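Local structure of peptide synthetase, module 7 (Actinoplanes teichomyceticus, 4TX3) at residues Asn210-Ile215 with Asp281-Thr286; Leu264-Leu269 with Phe308-Asp313; Thr312-Asp317 with Leu321-Arg326. The protein probably belongs to the nonribosomal peptide synthetase assembly line for teicoplanin, forming a condensation-like domain thought to recruit cytochrome P450 oxygenases to the bound peptide. One frame throughout, in Å; residues are numbered along the deposited sequence.

Contact 1: Asn210-Ile215 with Asp281-Thr286; sequences NHLAGI and DLVIGT
V283 and I215 meet methyl to methyl, their side chains crossing at about a right angle. From its CB on strand 281-288, V283 branches towards the turn that follows helix 200-211, and the two methyls part ways. CG2, beside the backbone N and anti to the carbonyl carbon, does the touching: it lies 4.0 Å from I215 CG2. The same V283 CG2 also comes within 4.3 Å of L212 CD2, so one methyl meets both L212 and I215, the first and last residues of the turn. CG1 takes the position anti to the backbone N (chi1 178°) and packs on P309; the V283 side chain also touches R311 and Y361. I215 presents its CG2 branch to the strand because CG1 stands between the backbone N and carbonyl carbon (chi1 58°). No hydrogen bond joins the two segments directly. D281, two residues back along the strand and pointing to the same side, instead makes a salt bridge to R311, whose NH1 is also bonded to the carbonyls of H211 and A213. The polar link between turn and strand pair thus runs through that arginine, beside the apolar patch. The arrangement is a type II beta turn from L212 to I215, with G214 in its third position at a positive phi, closing the end of a helix over an antiparallel strand pair of the condensation-domain fold.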
ATOM      1  N   ASN B 210      13.910 -30.424 -16.553  1.00 34.33           N
ATOM      2  CA  ASN B 210      13.370 -30.619 -17.892  1.00 35.08           C
ATOM      3  C   ASN B 210      13.337 -29.316 -18.694  1.00 40.24           C
ATOM      4  O   ASN B 210      13.850 -29.259 -19.814  1.00 42.00           O
ATOM      5  CB  ASN B 210      11.963 -31.229 -17.819  1.00 38.75           C
ATOM      6  CG  ASN B 210      11.975 -32.722 -17.430  1.00 43.59           C
ATOM      7  OD1 ASN B 210      12.994 -33.400 -17.561  1.00 41.77           O
ATOM      8  ND2 ASN B 210      10.827 -33.231 -16.972  1.00 43.03           N
ATOM      9  N   HIS B 211      12.746 -28.270 -18.119  1.00 36.02           N
ATOM     10  CA  HIS B 211      12.672 -26.970 -18.778  1.00 32.57           C
ATOM     11  C   HIS B 211      14.076 -26.447 -19.134  1.00 35.21           C
ATOM     12  O   HIS B 211      14.284 -25.942 -20.228  1.00 38.15           O
ATOM     13  CB  HIS B 211      11.923 -25.974 -17.879  1.00 34.94           C
ATOM     14  CG  HIS B 211      11.745 -24.606 -18.469  1.00 38.75           C
ATOM     15  ND1 HIS B 211      10.778 -24.318 -19.410  1.00 40.60           N
ATOM     16  CD2 HIS B 211      12.394 -23.438 -18.231  1.00 39.10           C
ATOM     17  CE1 HIS B 211      10.847 -23.036 -19.736  1.00 38.93           C
ATOM     18  NE2 HIS B 211      11.816 -22.479 -19.029  1.00 40.47           N
ATOM     19  N   LEU B 212      15.041 -26.594 -18.229  1.00 35.42           N
ATOM     20  CA  LEU B 212      16.365 -25.986 -18.416  1.00 35.18           C
ATOM     21  C   LEU B 212      17.442 -26.965 -18.892  1.00 36.01           C
ATOM     22  O   LEU B 212      18.623 -26.625 -18.924  1.00 36.22           O
ATOM     23  CB  LEU B 212      16.835 -25.325 -17.115  1.00 32.29           C
ATOM     24  CG  LEU B 212      16.068 -24.074 -16.672  1.00 34.63           C
ATOM     25  CD1 LEU B 212      16.639 -23.500 -15.369  1.00 29.09           C
ATOM     26  CD2 LEU B 212      16.048 -23.020 -17.770  1.00 32.97           C
ATOM     27  N   ALA B 213      17.034 -28.174 -19.259  1.00 38.48           N
ATOM     28  CA  ALA B 213      17.961 -29.186 -19.774  1.00 38.33           C
ATOM     29  C   ALA B 213      18.762 -28.717 -20.992  1.00 38.16           C
ATOM     30  O   ALA B 213      18.195 -28.458 -22.052  1.00 37.36           O
ATOM     31  CB  ALA B 213      17.200 -30.442 -20.125  1.00 38.05           C
ATOM     32  N   GLY B 214      20.078 -28.608 -20.833  1.00 39.45           N
ATOM     33  CA  GLY B 214      20.965 -28.314 -21.948  1.00 37.83           C
ATOM     34  C   GLY B 214      21.200 -26.856 -22.331  1.00 40.93           C
ATOM     35  O   GLY B 214      21.564 -26.571 -23.473  1.00 37.54           O
ATOM     36  N   ILE B 215      21.003 -25.930 -21.399  1.00 37.90           N
ATOM     37  CA  ILE B 215      21.270 -24.524 -21.690  1.00 42.28           C
ATOM     38  C   ILE B 215      22.761 -24.272 -21.643  1.00 41.38           C
ATOM     39  O   ILE B 215      23.470 -24.923 -20.887  1.00 44.58           O
ATOM     40  CB  ILE B 215      20.568 -23.587 -20.699  1.00 35.81           C
ATOM     41  CG1 ILE B 215      21.018 -23.913 -19.276  1.00 36.92           C
ATOM     42  CG2 ILE B 215      19.059 -23.712 -20.837  1.00 37.75           C
ATOM     43  CD1 ILE B 215      20.404 -23.058 -18.232  1.00 39.18           C
ATOM     44  N   ASP B 281      18.266 -19.875 -28.545  1.00 33.71           N
ATOM     45  CA  ASP B 281      17.970 -20.559 -27.290  1.00 34.61           C
ATOM     46  C   ASP B 281      18.421 -19.669 -26.139  1.00 36.67           C
ATOM     47  O   ASP B 281      19.613 -19.571 -25.835  1.00 35.40           O
ATOM     48  CB  ASP B 281      18.663 -21.933 -27.235  1.00 37.95           C
ATOM     49  CG  ASP B 281      18.323 -22.729 -25.955  1.00 50.11           C
ATOM     50  OD1 ASP B 281      17.257 -22.459 -25.352  1.00 49.03           O
ATOM     51  OD2 ASP B 281      19.116 -23.629 -25.555  1.00 47.18           O
ATOM     52  N   LEU B 282      17.468 -19.003 -25.502  1.00 34.44           N
ATOM     53  CA  LEU B 282      17.811 -17.923 -24.586  1.00 33.48           C
ATOM     54  C   LEU B 282      17.108 -18.070 -23.259  1.00 33.08           C
ATOM     55  O   LEU B 282      15.971 -18.550 -23.204  1.00 37.36           O
ATOM     56  CB  LEU B 282      17.447 -16.566 -25.192  1.00 35.46           C
ATOM     57  CG  LEU B 282      18.170 -16.071 -26.439  1.00 34.57           C
ATOM     58  CD1 LEU B 282      17.671 -14.683 -26.802  1.00 40.12           C
ATOM     59  CD2 LEU B 282      19.648 -16.011 -26.176  1.00 40.56           C
ATOM     60  N   VAL B 283      17.783 -17.660 -22.189  1.00 28.79           N
ATOM     61  CA  VAL B 283      17.138 -17.563 -20.895  1.00 32.07           C
ATOM     62  C   VAL B 283      17.200 -16.120 -20.412  1.00 28.65           C
ATOM     63  O   VAL B 283      18.267 -15.553 -20.246  1.00 30.31           O
ATOM     64  CB  VAL B 283      17.775 -18.501 -19.844  1.00 35.85           C
ATOM     65  CG1 VAL B 283      17.089 -18.316 -18.499  1.00 34.01           C
ATOM     66  CG2 VAL B 283      17.677 -19.951 -20.283  1.00 28.34           C
ATOM     67  N   ILE B 284      16.035 -15.518 -20.228  1.00 30.97           N
ATOM     68  CA  ILE B 284      15.938 -14.198 -19.632  1.00 28.97           C
ATOM     69  C   ILE B 284      15.296 -14.306 -18.267  1.00 32.49           C
ATOM     70  O   ILE B 284      14.186 -14.827 -18.136  1.00 33.11           O
ATOM     71  CB  ILE B 284      15.119 -13.257 -20.484  1.00 32.43           C
ATOM     72  CG1 ILE B 284      15.795 -13.079 -21.848  1.00 29.91           C
ATOM     73  CG2 ILE B 284      14.938 -11.932 -19.752  1.00 29.85           C
ATOM     74  CD1 ILE B 284      15.062 -12.165 -22.783  1.00 33.38           C
ATOM     75  N   GLY B 285      15.998 -13.819 -17.252  1.00 28.86           N
ATOM     76  CA  GLY B 285      15.517 -13.923 -15.889  1.00 30.90           C
ATOM     77  C   GLY B 285      14.889 -12.635 -15.391  1.00 34.25           C
ATOM     78  O   GLY B 285      15.099 -11.552 -15.951  1.00 34.92           O
ATOM     79  N   THR B 286      14.107 -12.770 -14.331  1.00 32.81           N
ATOM     80  CA  THR B 286      13.463 -11.647 -13.682  1.00 34.69           C
ATOM     81  C   THR B 286      13.379 -11.907 -12.179  1.00 36.09           C
ATOM     82  O   THR B 286      13.462 -13.054 -11.739  1.00 36.04           O
ATOM     83  CB  THR B 286      12.047 -11.393 -14.253  1.00 37.85           C
ATOM     84  OG1 THR B 286      11.636 -10.056 -13.940  1.00 39.58           O
ATOM     85  CG2 THR B 286      11.043 -12.382 -13.679  1.00 35.23           C
TER

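Contact 2: Leu264-Leu269 with Phe308-Asp313; sequences LVQAAL and FPVRTD
Q266 lays the amide nitrogen at the end of its extended side chain over V310, NE2 lying 3.6 Å from V310 CB and almost as near V310 CG1. This is helix-on-sheet packing within the condensation-domain fold: helix 261-278 covers one face of the antiparallel pair 281-288 and 306-313, and the two side chains cross at about a right angle. Q266 reaches across because its CG is anti to the backbone N (chi1 -178°) and the chain stays straight beyond it, carrying the amide away from the helix backbone to the strand. Its side chain also touches L365 of strand 363-369. There is no direct hydrogen bond between the segments; a water joins them instead. It accepts from Q266 NE2 at 2.7 Å and so gives the amide a polar partner in a setting where V310 and T312 are both buried. The strand holds the water at two points, one backbone and one side chain, on residues that are themselves backbone-paired with I284 and L282. The water donates to V310 O at 3.0 Å, and T312 OG1 lies 2.7 Å from the same water oxygen.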
ATOM      1  N   LEU B 264       5.489  -8.806 -23.143  1.00 38.08           N
ATOM      2  CA  LEU B 264       5.732  -8.197 -24.448  1.00 35.04           C
ATOM      3  C   LEU B 264       7.160  -7.706 -24.571  1.00 34.84           C
ATOM      4  O   LEU B 264       7.809  -7.915 -25.596  1.00 34.79           O
ATOM      5  CB  LEU B 264       4.780  -7.029 -24.696  1.00 37.31           C
ATOM      6  CG  LEU B 264       3.297  -7.348 -24.872  1.00 42.11           C
ATOM      7  CD1 LEU B 264       2.575  -6.128 -25.357  1.00 46.45           C
ATOM      8  CD2 LEU B 264       3.098  -8.467 -25.837  1.00 43.94           C
ATOM      9  N   VAL B 265       7.638  -7.043 -23.525  1.00 33.48           N
ATOM     10  CA  VAL B 265       8.996  -6.501 -23.503  1.00 33.68           C
ATOM     11  C   VAL B 265      10.001  -7.652 -23.418  1.00 33.83           C
ATOM     12  O   VAL B 265      11.084  -7.605 -24.008  1.00 31.70           O
ATOM     13  CB  VAL B 265       9.191  -5.515 -22.312  1.00 32.36           C
ATOM     14  CG1 VAL B 265      10.622  -5.034 -22.235  1.00 26.73           C
ATOM     15  CG2 VAL B 265       8.229  -4.323 -22.442  1.00 28.42           C
ATOM     16  N   GLN B 266       9.638  -8.701 -22.694  1.00 32.76           N
ATOM     17  CA  GLN B 266      10.510  -9.863 -22.634  1.00 33.99           C
ATOM     18  C   GLN B 266      10.669 -10.485 -24.019  1.00 33.14           C
ATOM     19  O   GLN B 266      11.766 -10.907 -24.399  1.00 28.80           O
ATOM     20  CB  GLN B 266       9.972 -10.885 -21.648  1.00 30.48           C
ATOM     21  CG  GLN B 266      10.854 -12.079 -21.508  1.00 31.65           C
ATOM     22  CD  GLN B 266      10.346 -13.005 -20.444  1.00 37.36           C
ATOM     23  OE1 GLN B 266       9.473 -12.626 -19.660  1.00 36.01           O
ATOM     24  NE2 GLN B 266      10.875 -14.238 -20.407  1.00 34.90           N
ATOM     25  N   ALA B 267       9.575 -10.520 -24.780  1.00 32.19           N
ATOM     26  CA  ALA B 267       9.630 -11.022 -26.153  1.00 29.46           C
ATOM     27  C   ALA B 267      10.592 -10.181 -26.980  1.00 33.50           C
ATOM     28  O   ALA B 267      11.544 -10.697 -27.573  1.00 32.33           O
ATOM     29  CB  ALA B 267       8.253 -11.014 -26.775  1.00 30.75           C
ATOM     30  N   ALA B 268      10.339  -8.875 -26.996  1.00 33.90           N
ATOM     31  CA  ALA B 268      11.123  -7.937 -27.781  1.00 32.87           C
ATOM     32  C   ALA B 268      12.626  -8.021 -27.474  1.00 31.60           C
ATOM     33  O   ALA B 268      13.453  -8.075 -28.388  1.00 30.25           O
ATOM     34  CB  ALA B 268      10.607  -6.519 -27.544  1.00 31.91           C
ATOM     35  N   LEU B 269      12.970  -8.038 -26.187  1.00 30.64           N
ATOM     36  CA  LEU B 269      14.365  -8.171 -25.761  1.00 30.87           C
ATOM     37  C   LEU B 269      14.991  -9.486 -26.252  1.00 33.27           C
ATOM     38  O   LEU B 269      16.162  -9.511 -26.665  1.00 30.30           O
ATOM     39  CB  LEU B 269      14.472  -8.084 -24.236  1.00 25.15           C
ATOM     40  CG  LEU B 269      15.863  -8.327 -23.636  1.00 29.87           C
ATOM     41  CD1 LEU B 269      16.864  -7.281 -24.069  1.00 27.50           C
ATOM     42  CD2 LEU B 269      15.791  -8.403 -22.119  1.00 32.23           C
ATOM     43  N   PHE B 308      13.706 -15.844 -11.169  1.00 32.75           N
ATOM     44  CA  PHE B 308      12.722 -16.572 -11.950  1.00 31.55           C
ATOM     45  C   PHE B 308      13.173 -16.540 -13.421  1.00 35.71           C
ATOM     46  O   PHE B 308      12.979 -15.537 -14.126  1.00 30.17           O
ATOM     47  CB  PHE B 308      11.335 -15.943 -11.765  1.00 33.44           C
ATOM     48  CG  PHE B 308      10.273 -16.517 -12.667  1.00 32.47           C
ATOM     49  CD1 PHE B 308      10.027 -17.886 -12.690  1.00 34.13           C
ATOM     50  CD2 PHE B 308       9.520 -15.685 -13.493  1.00 29.09           C
ATOM     51  CE1 PHE B 308       9.044 -18.428 -13.523  1.00 34.20           C
ATOM     52  CE2 PHE B 308       8.537 -16.209 -14.336  1.00 31.38           C
ATOM     53  CZ  PHE B 308       8.301 -17.591 -14.353  1.00 38.39           C
ATOM     54  N   PRO B 309      13.817 -17.628 -13.872  1.00 32.53           N
ATOM     55  CA  PRO B 309      14.382 -17.753 -15.218  1.00 30.20           C
ATOM     56  C   PRO B 309      13.385 -18.342 -16.188  1.00 27.91           C
ATOM     57  O   PRO B 309      12.749 -19.334 -15.860  1.00 30.82           O
ATOM     58  CB  PRO B 309      15.551 -18.707 -15.006  1.00 33.11           C
ATOM     59  CG  PRO B 309      15.044 -19.610 -13.922  1.00 31.05           C
ATOM     60  CD  PRO B 309      14.217 -18.750 -13.012  1.00 25.09           C
ATOM     61  N   VAL B 310      13.245 -17.742 -17.362  1.00 29.39           N
ATOM     62  CA  VAL B 310      12.356 -18.287 -18.376  1.00 30.70           C
ATOM     63  C   VAL B 310      13.133 -18.512 -19.658  1.00 31.60           C
ATOM     64  O   VAL B 310      13.811 -17.617 -20.171  1.00 30.93           O
ATOM     65  CB  VAL B 310      11.136 -17.378 -18.621  1.00 34.78           C
ATOM     66  CG1 VAL B 310      10.341 -17.870 -19.825  1.00 29.72           C
ATOM     67  CG2 VAL B 310      10.254 -17.355 -17.364  1.00 30.15           C
ATOM     68  N   ARG B 311      13.068 -19.745 -20.142  1.00 28.88           N
ATOM     69  CA  ARG B 311      13.797 -20.124 -21.328  1.00 30.13           C
ATOM     70  C   ARG B 311      12.906 -19.896 -22.530  1.00 33.13           C
ATOM     71  O   ARG B 311      11.731 -20.265 -22.519  1.00 32.37           O
ATOM     72  CB  ARG B 311      14.243 -21.579 -21.239  1.00 32.15           C
ATOM     73  CG  ARG B 311      15.092 -22.050 -22.384  1.00 33.59           C
ATOM     74  CD  ARG B 311      15.333 -23.540 -22.247  1.00 36.87           C
ATOM     75  NE  ARG B 311      16.316 -24.026 -23.202  1.00 40.46           N
ATOM     76  CZ  ARG B 311      16.928 -25.198 -23.100  1.00 41.08           C
ATOM     77  NH1 ARG B 311      16.650 -26.000 -22.081  1.00 43.20           N
ATOM     78  NH2 ARG B 311      17.824 -25.565 -24.007  1.00 38.35           N
ATOM     79  N   THR B 312      13.450 -19.278 -23.569  1.00 31.44           N
ATOM     80  CA  THR B 312      12.635 -18.998 -24.735  1.00 33.87           C
ATOM     81  C   THR B 312      13.325 -19.539 -25.969  1.00 32.69           C
ATOM     82  O   THR B 312      14.533 -19.419 -26.104  1.00 34.02           O
ATOM     83  CB  THR B 312      12.355 -17.480 -24.865  1.00 36.86           C
ATOM     84  OG1 THR B 312      11.553 -17.063 -23.749  1.00 37.08           O
ATOM     85  CG2 THR B 312      11.594 -17.179 -26.136  1.00 36.77           C
ATOM     86  N   ASP B 313      12.552 -20.174 -26.844  1.00 35.34           N
ATOM     87  CA  ASP B 313      13.077 -20.716 -28.089  1.00 34.44           C
ATOM     88  C   ASP B 313      12.700 -19.826 -29.268  1.00 31.32           C
ATOM     89  O   ASP B 313      11.522 -19.675 -29.573  1.00 30.07           O
ATOM     90  CB  ASP B 313      12.560 -22.139 -28.300  1.00 35.66           C
ATOM     91  CG  ASP B 313      12.927 -22.714 -29.674  1.00 42.41           C
ATOM     92  OD1 ASP B 313      13.860 -22.212 -30.340  1.00 41.44           O
ATOM     93  OD2 ASP B 313      12.281 -23.701 -30.081  1.00 48.80           O
TER
HETATM   94  O   HOH W   1      12.675 -15.460 -21.927  1.00 35.08           O

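Contact 3: Thr312-Asp317 with Leu321-Arg326; sequences TDLSAD and LEVVAR
R326 turns the edge of its guanidinium to the chain leaving strand 306-313, and the carbonyls of D313 and S315 both lie close to its plane. NH1 donates to each: R326 NH1 to D313 O is 2.7 Å and R326 NH1 to S315 O is 3.1 Å, both nearly straight. S315 O is met in its carbonyl plane on a lone pair, whereas the donor at D313 O is tilted 32° from that carbonyl's plane. The arginine chain is extended from CG to NE, which carries the group from helix 320-334 to the turn. Beside this grip, L314 and V323 cross obliquely, L314 CD2 resting 4.1 Å from V323 CG1. The turn is also braced from within by an Asx turn: D313 OD1 accepts from S315 N at 3.1 Å and from S315 OG at 3.0 Å, both from the same face of the carboxylate. A leucine in place of R326 would probably leave the carbonyls of D313 and S315 without this shared donor and free the turn to shift against the helix. The chemistry thus implies a clamp on backbone oxygens, with the D313 carboxylate, not in contact with the guanidinium, probably adding a mild attraction.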
ATOM      1  N   THR B 312      13.450 -19.278 -23.569  1.00 31.44           N
ATOM      2  CA  THR B 312      12.635 -18.998 -24.735  1.00 33.87           C
ATOM      3  C   THR B 312      13.325 -19.539 -25.969  1.00 32.69           C
ATOM      4  O   THR B 312      14.533 -19.419 -26.104  1.00 34.02           O
ATOM      5  CB  THR B 312      12.355 -17.480 -24.865  1.00 36.86           C
ATOM      6  OG1 THR B 312      11.553 -17.063 -23.749  1.00 37.08           O
ATOM      7  CG2 THR B 312      11.594 -17.179 -26.136  1.00 36.77           C
ATOM      8  N   ASP B 313      12.552 -20.174 -26.844  1.00 35.34           N
ATOM      9  CA  ASP B 313      13.077 -20.716 -28.089  1.00 34.44           C
ATOM     10  C   ASP B 313      12.700 -19.826 -29.268  1.00 31.32           C
ATOM     11  O   ASP B 313      11.522 -19.675 -29.573  1.00 30.07           O
ATOM     12  CB  ASP B 313      12.560 -22.139 -28.300  1.00 35.66           C
ATOM     13  CG  ASP B 313      12.927 -22.714 -29.674  1.00 42.41           C
ATOM     14  OD1 ASP B 313      13.860 -22.212 -30.340  1.00 41.44           O
ATOM     15  OD2 ASP B 313      12.281 -23.701 -30.081  1.00 48.80           O
ATOM     16  N   LEU B 314      13.706 -19.270 -29.943  1.00 33.37           N
ATOM     17  CA  LEU B 314      13.471 -18.298 -31.017  1.00 35.65           C
ATOM     18  C   LEU B 314      13.812 -18.808 -32.415  1.00 36.42           C
ATOM     19  O   LEU B 314      14.072 -18.014 -33.318  1.00 36.83           O
ATOM     20  CB  LEU B 314      14.263 -17.019 -30.750  1.00 29.95           C
ATOM     21  CG  LEU B 314      13.842 -16.363 -29.437  1.00 38.79           C
ATOM     22  CD1 LEU B 314      14.972 -16.463 -28.417  1.00 41.60           C
ATOM     23  CD2 LEU B 314      13.417 -14.930 -29.655  1.00 30.90           C
ATOM     24  N   SER B 315      13.796 -20.120 -32.604  1.00 33.28           N
ATOM     25  CA  SER B 315      14.088 -20.681 -33.917  1.00 34.41           C
ATOM     26  C   SER B 315      12.943 -20.445 -34.901  1.00 32.93           C
ATOM     27  O   SER B 315      11.815 -20.172 -34.491  1.00 34.32           O
ATOM     28  CB  SER B 315      14.393 -22.184 -33.806  1.00 34.77           C
ATOM     29  OG  SER B 315      13.299 -22.896 -33.253  1.00 32.42           O
ATOM     30  N   ALA B 316      13.277 -20.529 -36.193  1.00 38.03           N
ATOM     31  CA  ALA B 316      12.362 -20.406 -37.343  1.00 32.89           C
ATOM     32  C   ALA B 316      11.869 -18.984 -37.617  1.00 35.57           C
ATOM     33  O   ALA B 316      10.738 -18.801 -38.049  1.00 36.95           O
ATOM     34  CB  ALA B 316      11.179 -21.333 -37.181  1.00 27.68           C
ATOM     35  N   ASP B 317      12.738 -17.999 -37.395  1.00 36.61           N
ATOM     36  CA  ASP B 317      12.450 -16.589 -37.657  1.00 39.31           C
ATOM     37  C   ASP B 317      11.024 -16.160 -37.286  1.00 37.21           C
ATOM     38  O   ASP B 317      10.254 -15.723 -38.145  1.00 38.04           O
ATOM     39  CB  ASP B 317      12.719 -16.271 -39.128  1.00 36.39           C
ATOM     40  CG  ASP B 317      13.144 -14.832 -39.335  1.00 41.75           C
ATOM     41  OD1 ASP B 317      13.963 -14.328 -38.528  1.00 40.44           O
ATOM     42  OD2 ASP B 317      12.662 -14.205 -40.302  1.00 46.00           O
ATOM     43  N   LEU B 321       4.704 -11.579 -32.519  1.00 34.95           N
ATOM     44  CA  LEU B 321       3.532 -12.190 -31.904  1.00 34.90           C
ATOM     45  C   LEU B 321       3.769 -13.669 -31.607  1.00 35.78           C
ATOM     46  O   LEU B 321       3.313 -14.178 -30.578  1.00 35.34           O
ATOM     47  CB  LEU B 321       2.304 -12.030 -32.803  1.00 33.46           C
ATOM     48  CG  LEU B 321       1.623 -10.673 -32.902  1.00 35.00           C
ATOM     49  CD1 LEU B 321       0.538 -10.767 -33.957  1.00 35.63           C
ATOM     50  CD2 LEU B 321       1.044 -10.274 -31.556  1.00 33.06           C
ATOM     51  N   GLU B 322       4.475 -14.358 -32.498  1.00 33.37           N
ATOM     52  CA  GLU B 322       4.846 -15.742 -32.225  1.00 36.74           C
ATOM     53  C   GLU B 322       5.771 -15.842 -31.006  1.00 34.31           C
ATOM     54  O   GLU B 322       5.652 -16.788 -30.205  1.00 35.28           O
ATOM     55  CB  GLU B 322       5.487 -16.388 -33.463  1.00 40.71           C
ATOM     56  CG  GLU B 322       4.430 -16.794 -34.516  1.00 51.03           C
ATOM     57  CD  GLU B 322       4.989 -17.083 -35.916  1.00 53.20           C
ATOM     58  OE1 GLU B 322       6.055 -16.530 -36.282  1.00 45.52           O
ATOM     59  OE2 GLU B 322       4.337 -17.864 -36.655  1.00 58.40           O
ATOM     60  N   VAL B 323       6.666 -14.865 -30.841  1.00 31.93           N
ATOM     61  CA  VAL B 323       7.581 -14.882 -29.704  1.00 32.12           C
ATOM     62  C   VAL B 323       6.825 -14.650 -28.392  1.00 34.55           C
ATOM     63  O   VAL B 323       7.080 -15.329 -27.390  1.00 31.93           O
ATOM     64  CB  VAL B 323       8.685 -13.839 -29.840  1.00 31.62           C
ATOM     65  CG1 VAL B 323       9.570 -13.860 -28.600  1.00 27.65           C
ATOM     66  CG2 VAL B 323       9.511 -14.098 -31.098  1.00 31.26           C
ATOM     67  N   VAL B 324       5.874 -13.718 -28.428  1.00 33.62           N
ATOM     68  CA  VAL B 324       5.010 -13.421 -27.292  1.00 32.34           C
ATOM     69  C   VAL B 324       4.293 -14.664 -26.802  1.00 33.47           C
ATOM     70  O   VAL B 324       4.310 -14.978 -25.613  1.00 35.25           O
ATOM     71  CB  VAL B 324       3.966 -12.326 -27.649  1.00 35.66           C
ATOM     72  CG1 VAL B 324       2.851 -12.261 -26.607  1.00 26.06           C
ATOM     73  CG2 VAL B 324       4.664 -10.958 -27.792  1.00 33.24           C
ATOM     74  N   ALA B 325       3.676 -15.379 -27.729  1.00 31.70           N
ATOM     75  CA  ALA B 325       2.932 -16.578 -27.390  1.00 32.20           C
ATOM     76  C   ALA B 325       3.843 -17.668 -26.797  1.00 32.98           C
ATOM     77  O   ALA B 325       3.427 -18.380 -25.872  1.00 36.13           O
ATOM     78  CB  ALA B 325       2.192 -17.100 -28.620  1.00 29.27           C
ATOM     79  N   ARG B 326       5.076 -17.791 -27.301  1.00 30.81           N
ATOM     80  CA  ARG B 326       6.041 -18.739 -26.709  1.00 33.06           C
ATOM     81  C   ARG B 326       6.467 -18.322 -25.298  1.00 34.77           C
ATOM     82  O   ARG B 326       6.607 -19.166 -24.406  1.00 33.85           O
ATOM     83  CB  ARG B 326       7.288 -18.886 -27.582  1.00 31.26           C
ATOM     84  CG  ARG B 326       7.072 -19.653 -28.850  1.00 27.06           C
ATOM     85  CD  ARG B 326       8.328 -19.717 -29.699  1.00 28.10           C
ATOM     86  NE  ARG B 326       7.984 -19.946 -31.102  1.00 31.96           N
ATOM     87  CZ  ARG B 326       8.860 -19.971 -32.104  1.00 32.04           C
ATOM     88  NH1 ARG B 326      10.162 -19.790 -31.883  1.00 28.30           N
ATOM     89  NH2 ARG B 326       8.426 -20.187 -33.335  1.00 30.60           N
TER

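How the contacts relate
All three contacts are built round the antiparallel pair of strands 281-288 and 306-313. Contacts 1 and 2, with centres 10 Å apart, are joined by a probable hydrogen bond from T312 N to L282 O at 2.6 Å and by the packing of I215 CG2 on R311 CZ at 3.4 Å. Contacts 2 and 3 share T312 and D313, and their centres are 9 Å apart; their helices meet where A267 CB lies 3.6 Å from V323 CG1. Contacts 1 and 3 are 14 Å apart between centres, yet L282 CD1 reaches L314 CD1 at 3.6 Å. Together they pack a beta turn and two helices, 261-278 and 320-334, around one strand pair.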